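Local atomic coordinates of soluble lytic murein transglycosylase (Pseudomonas aeruginosa, PDB entry 5OHU), a protein that probably cleaves the glycan strands of bacterial cell-wall peptidoglycan as a lytic transglycosylase, acting both exolytically and endolytically. Residues A394-R405 with F436-L447. Numbering follows the deposited sequence.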
loop_
_atom_site.group_PDB
_atom_site.type_symbol
_atom_site.label_atom_id
_atom_site.label_comp_id
_atom_site.label_asym_id
_atom_site.label_seq_id
_atom_site.Cartn_x
_atom_site.Cartn_y
_atom_site.Cartn_z
ATOM N N ALA A 394 -0.483 27.144 2.630
ATOM C CA ALA A 394 -1.817 27.411 2.114
ATOM C C ALA A 394 -2.509 28.475 2.959
ATOM O O ALA A 394 -2.363 28.505 4.183
ATOM C CB ALA A 394 -2.650 26.127 2.088
ATOM N N HIS A 395 -3.242 29.373 2.301
ATOM C CA HIS A 395 -4.042 30.320 3.059
ATOM C C HIS A 395 -5.383 29.683 3.382
ATOM O O HIS A 395 -6.088 29.195 2.492
ATOM C CB HIS A 395 -4.283 31.636 2.331
ATOM C CG HIS A 395 -5.525 32.329 2.793
ATOM N ND1 HIS A 395 -6.724 32.260 2.117
ATOM C CD2 HIS A 395 -5.776 33.031 3.923
ATOM C CE1 HIS A 395 -7.643 32.948 2.775
ATOM N NE2 HIS A 395 -7.094 33.423 3.878
ATOM N N ILE A 396 -5.751 29.729 4.653
ATOM C CA ILE A 396 -6.890 28.995 5.182
ATOM C C ILE A 396 -7.969 30.003 5.554
ATOM O O ILE A 396 -7.711 30.966 6.289
ATOM C CB ILE A 396 -6.475 28.145 6.392
ATOM C CG1 ILE A 396 -5.401 27.130 5.977
ATOM C CG2 ILE A 396 -7.685 27.484 7.036
ATOM C CD1 ILE A 396 -4.412 26.793 7.071
ATOM N N ASP A 397 -9.162 29.798 5.019
ATOM C CA ASP A 397 -10.346 30.516 5.462
ATOM C C ASP A 397 -10.531 30.307 6.964
ATOM O O ASP A 397 -10.597 29.154 7.414
ATOM C CB ASP A 397 -11.557 29.993 4.694
ATOM C CG ASP A 397 -12.818 30.791 4.952
ATOM O OD1 ASP A 397 -12.762 31.831 5.640
ATOM O OD2 ASP A 397 -13.880 30.355 4.460
ATOM N N PRO A 398 -10.589 31.373 7.770
ATOM C CA PRO A 398 -10.797 31.174 9.215
ATOM C C PRO A 398 -12.059 30.394 9.547
ATOM O O PRO A 398 -12.102 29.725 10.585
ATOM C CB PRO A 398 -10.852 32.608 9.764
ATOM C CG PRO A 398 -10.074 33.419 8.793
ATOM C CD PRO A 398 -10.323 32.787 7.440
ATOM N N ARG A 399 -13.083 30.445 8.690
ATOM C CA ARG A 399 -14.312 29.707 8.962
ATOM C C ARG A 399 -14.136 28.213 8.724
ATOM O O ARG A 399 -14.720 27.397 9.447
ATOM C CB ARG A 399 -15.461 30.257 8.114
ATOM C CG ARG A 399 -15.831 31.708 8.438
ATOM C CD ARG A 399 -17.058 32.187 7.649
ATOM N NE ARG A 399 -17.177 31.541 6.342
ATOM C CZ ARG A 399 -16.426 31.829 5.281
ATOM N NH1 ARG A 399 -15.485 32.766 5.360
ATOM N NH2 ARG A 399 -16.613 31.174 4.140
ATOM N N VAL A 400 -13.341 27.828 7.727
ATOM C CA VAL A 400 -13.069 26.410 7.529
ATOM C C VAL A 400 -12.151 25.887 8.627
ATOM O O VAL A 400 -12.321 24.766 9.111
ATOM C CB VAL A 400 -12.496 26.160 6.123
ATOM C CG1 VAL A 400 -11.933 24.745 6.010
ATOM C CG2 VAL A 400 -13.578 26.370 5.080
ATOM N N LEU A 401 -11.176 26.691 9.057
ATOM C CA LEU A 401 -10.356 26.293 10.197
ATOM C C LEU A 401 -11.210 26.097 11.444
ATOM O O LEU A 401 -11.043 25.112 12.179
ATOM C CB LEU A 401 -9.266 27.334 10.448
ATOM C CG LEU A 401 -8.365 27.159 11.676
ATOM C CD1 LEU A 401 -7.819 25.737 11.781
ATOM C CD2 LEU A 401 -7.220 28.143 11.623
ATOM N N GLN A 402 -12.142 27.019 11.695
ATOM C CA GLN A 402 -13.013 26.882 12.855
ATOM C C GLN A 402 -13.877 25.632 12.737
ATOM O O GLN A 402 -13.969 24.843 13.681
ATOM C CB GLN A 402 -13.871 28.133 13.020
ATOM C CG GLN A 402 -14.203 28.443 14.473
ATOM C CD GLN A 402 -15.115 29.643 14.627
ATOM O OE1 GLN A 402 -16.036 29.842 13.834
ATOM N NE2 GLN A 402 -14.859 30.456 15.649
ATOM N N ARG A 403 -14.501 25.432 11.571
ATOM C CA ARG A 403 -15.264 24.212 11.303
ATOM C C ARG A 403 -14.481 22.967 11.710
ATOM O O ARG A 403 -14.991 22.099 12.426
ATOM C CB ARG A 403 -15.622 24.138 9.814
ATOM C CG ARG A 403 -17.015 23.619 9.483
ATOM C CD ARG A 403 -17.219 23.539 7.964
ATOM N NE ARG A 403 -17.104 24.842 7.300
ATOM C CZ ARG A 403 -16.903 25.013 5.992
ATOM N NH1 ARG A 403 -16.776 23.962 5.191
ATOM N NH2 ARG A 403 -16.815 26.237 5.483
ATOM N N VAL A 404 -13.222 22.883 11.281
ATOM C CA VAL A 404 -12.431 21.686 11.539
ATOM C C VAL A 404 -12.048 21.597 13.014
ATOM O O VAL A 404 -12.139 20.526 13.624
ATOM C CB VAL A 404 -11.206 21.648 10.601
ATOM C CG1 VAL A 404 -10.102 20.751 11.160
ATOM C CG2 VAL A 404 -11.631 21.162 9.223
ATOM N N ARG A 405 -11.647 22.705 13.628
ATOM C CA ARG A 405 -11.365 22.622 15.054
ATOM C C ARG A 405 -12.640 22.459 15.887
ATOM O O ARG A 405 -12.557 22.032 17.041
ATOM C CB ARG A 405 -10.568 23.843 15.524
ATOM C CG ARG A 405 -10.031 23.674 16.950
ATOM C CD ARG A 405 -9.012 24.726 17.344
ATOM N NE ARG A 405 -9.124 25.938 16.542
ATOM C CZ ARG A 405 -8.081 26.657 16.143
ATOM N NH1 ARG A 405 -8.263 27.747 15.412
ATOM N NH2 ARG A 405 -6.850 26.279 16.470
ATOM N N PHE A 436 -13.181 14.499 5.287
ATOM C CA PHE A 436 -12.892 15.912 5.074
ATOM C C PHE A 436 -12.669 16.213 3.592
ATOM O O PHE A 436 -12.181 15.372 2.828
ATOM C CB PHE A 436 -11.652 16.336 5.867
ATOM C CG PHE A 436 -11.882 16.479 7.344
ATOM C CD1 PHE A 436 -13.160 16.374 7.883
ATOM C CD2 PHE A 436 -10.814 16.741 8.193
ATOM C CE1 PHE A 436 -13.364 16.524 9.250
ATOM C CE2 PHE A 436 -11.007 16.890 9.562
ATOM C CZ PHE A 436 -12.285 16.780 10.092
ATOM N N ASP A 437 -13.022 17.434 3.185
ATOM C CA ASP A 437 -12.707 17.872 1.834
ATOM C C ASP A 437 -11.326 18.538 1.816
ATOM O O ASP A 437 -10.625 18.596 2.830
ATOM C CB ASP A 437 -13.812 18.779 1.270
ATOM C CG ASP A 437 -13.886 20.145 1.941
ATOM O OD1 ASP A 437 -13.082 20.443 2.843
ATOM O OD2 ASP A 437 -14.761 20.944 1.540
ATOM N N ARG A 438 -10.939 19.056 0.646
ATOM C CA ARG A 438 -9.563 19.502 0.439
ATOM C C ARG A 438 -9.187 20.624 1.397
ATOM O O ARG A 438 -8.143 20.565 2.056
ATOM C CB ARG A 438 -9.360 19.942 -1.012
ATOM C CG ARG A 438 -7.892 20.175 -1.382
ATOM C CD ARG A 438 -7.708 20.355 -2.883
ATOM N NE ARG A 438 -6.300 20.483 -3.251
ATOM C CZ ARG A 438 -5.653 21.642 -3.333
ATOM N NH1 ARG A 438 -6.290 22.775 -3.070
ATOM N NH2 ARG A 438 -4.371 21.670 -3.675
ATOM N N ASP A 439 -10.029 21.658 1.489
ATOM C CA ASP A 439 -9.729 22.780 2.375
ATOM C C ASP A 439 -9.671 22.332 3.828
ATOM O O ASP A 439 -8.826 22.803 4.599
ATOM C CB ASP A 439 -10.774 23.882 2.209
ATOM C CG ASP A 439 -11.046 24.222 0.758
ATOM O OD1 ASP A 439 -11.351 23.295 -0.025
ATOM O OD2 ASP A 439 -10.954 25.417 0.401
ATOM N N GLU A 440 -10.568 21.429 4.221
ATOM C CA GLU A 440 -10.573 20.940 5.592
ATOM C C GLU A 440 -9.328 20.111 5.875
ATOM O O GLU A 440 -8.690 20.262 6.924
ATOM C CB GLU A 440 -11.844 20.132 5.848
ATOM C CG GLU A 440 -13.108 20.981 5.917
ATOM C CD GLU A 440 -14.373 20.141 5.957
ATOM O OE1 GLU A 440 -14.431 19.097 5.266
ATOM O OE2 GLU A 440 -15.310 20.526 6.687
ATOM N N LEU A 441 -8.972 19.226 4.943
ATOM C CA LEU A 441 -7.738 18.462 5.070
ATOM C C LEU A 441 -6.539 19.376 5.286
ATOM O O LEU A 441 -5.657 19.074 6.099
ATOM C CB LEU A 441 -7.531 17.604 3.824
ATOM C CG LEU A 441 -8.454 16.403 3.663
ATOM C CD1 LEU A 441 -8.192 15.771 2.325
ATOM C CD2 LEU A 441 -8.238 15.397 4.788
ATOM N N ILE A 442 -6.494 20.497 4.561
ATOM C CA ILE A 442 -5.403 21.453 4.714
ATOM C C ILE A 442 -5.427 22.071 6.109
ATOM O O ILE A 442 -4.388 22.177 6.775
ATOM C CB ILE A 442 -5.477 22.521 3.603
ATOM C CG1 ILE A 442 -4.979 21.946 2.268
ATOM C CG2 ILE A 442 -4.678 23.749 3.980
ATOM C CD1 ILE A 442 -5.461 22.702 1.058
ATOM N N ALA A 443 -6.613 22.460 6.585
ATOM C CA ALA A 443 -6.724 22.985 7.941
ATOM C C ALA A 443 -6.283 21.953 8.973
ATOM O O ALA A 443 -5.565 22.285 9.927
ATOM C CB ALA A 443 -8.157 23.442 8.213
ATOM N N GLN A 444 -6.691 20.690 8.793
ATOM C CA GLN A 444 -6.267 19.638 9.712
ATOM C C GLN A 444 -4.749 19.475 9.695
ATOM O O GLN A 444 -4.129 19.242 10.743
ATOM C CB GLN A 444 -6.947 18.318 9.353
ATOM C CG GLN A 444 -6.967 17.303 10.482
ATOM C CD GLN A 444 -7.295 15.908 10.004
ATOM O OE1 GLN A 444 -6.892 15.511 8.913
ATOM N NE2 GLN A 444 -8.036 15.150 10.816
ATOM N N ALA A 445 -4.139 19.595 8.510
ATOM C CA ALA A 445 -2.686 19.507 8.412
ATOM C C ALA A 445 -2.010 20.578 9.257
ATOM O O ALA A 445 -1.025 20.298 9.955
ATOM C CB ALA A 445 -2.242 19.618 6.949
ATOM N N ARG A 446 -2.531 21.807 9.224
ATOM C CA ARG A 446 -1.937 22.872 10.028
ATOM C C ARG A 446 -2.081 22.587 11.516
ATOM O O ARG A 446 -1.142 22.812 12.288
ATOM C CB ARG A 446 -2.560 24.225 9.684
ATOM C CG ARG A 446 -1.816 25.423 10.291
ATOM C CD ARG A 446 -0.416 25.584 9.690
ATOM N NE ARG A 446 0.551 26.105 10.656
ATOM C CZ ARG A 446 0.793 27.398 10.853
ATOM N NH1 ARG A 446 0.138 28.312 10.152
ATOM N NH2 ARG A 446 1.689 27.777 11.755
ATOM N N LEU A 447 -3.249 22.087 11.936
ATOM C CA LEU A 447 -3.493 21.839 13.356
ATOM C C LEU A 447 -2.562 20.758 13.888
ATOM O O LEU A 447 -1.992 20.895 14.977
ATOM C CB LEU A 447 -4.959 21.452 13.582
ATOM C CG LEU A 447 -6.016 22.560 13.475
ATOM C CD1 LEU A 447 -7.417 21.970 13.388
ATOM C CD2 LEU A 447 -5.932 23.531 14.649
#
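Helix 398-405 crosses helix 438-447 at -71°, their axes 8.9 Å apart at closest approach, and the preceding residues Ala394 and Ile396 also lie against helix 438-447; the CA atoms of Leu401 and Ala443 come within 5.4 Å of each other. This is a steep helix-helix crossing in the all-helical part of the Slt fold, with a single knob-into-hole contact, the second helix lying in the L domain. Val404 is the knob, set among Glu440, Ala443, Gln444 and Leu447. With CG1 anti to the backbone N (chi1 158°), its two methyls part: CG1 reaches CD1 of Leu447 at 3.7 Å, while CG2 presses on CB of Glu440 at 3.5 Å. Beside this knob the small CB of Ala443 meets the backbone of Leu401 directly, at CA. Leu401 then bends CD1 toward CG of Leu447, and Val400 lays CG1 across the stem of Glu440 at about a right angle. At the loop, CG2 of Ile442 takes the CB of Ala394 at 3.7 Å and also touches CG1 of Ile396, whose CD1 rests near CB of Arg446. No hydrogen bond joins the two segments.

The polar end of Glu440 is turned to its own helix start, where it forms a capping box with Asp437: Asp437 N donates to Glu440 OE1 almost straight, on the anti lone pair, and Glu440 N returns a bond to Asp437 OD1. That grip steadies the carboxylate whose stem packs against Val404. OE1 of Gln444 is hydrogen-bonded with the Ser460 hydroxyl and NE2 with the backbone carbonyl of Trp429, whose side chain also touches Leu447. The Arg403 side chain crosses that of Glu440, NH1 lying 4.0 Å from Glu440 OE2, beyond salt-bridge range, with the guanidinium and carboxylate planes 61° apart.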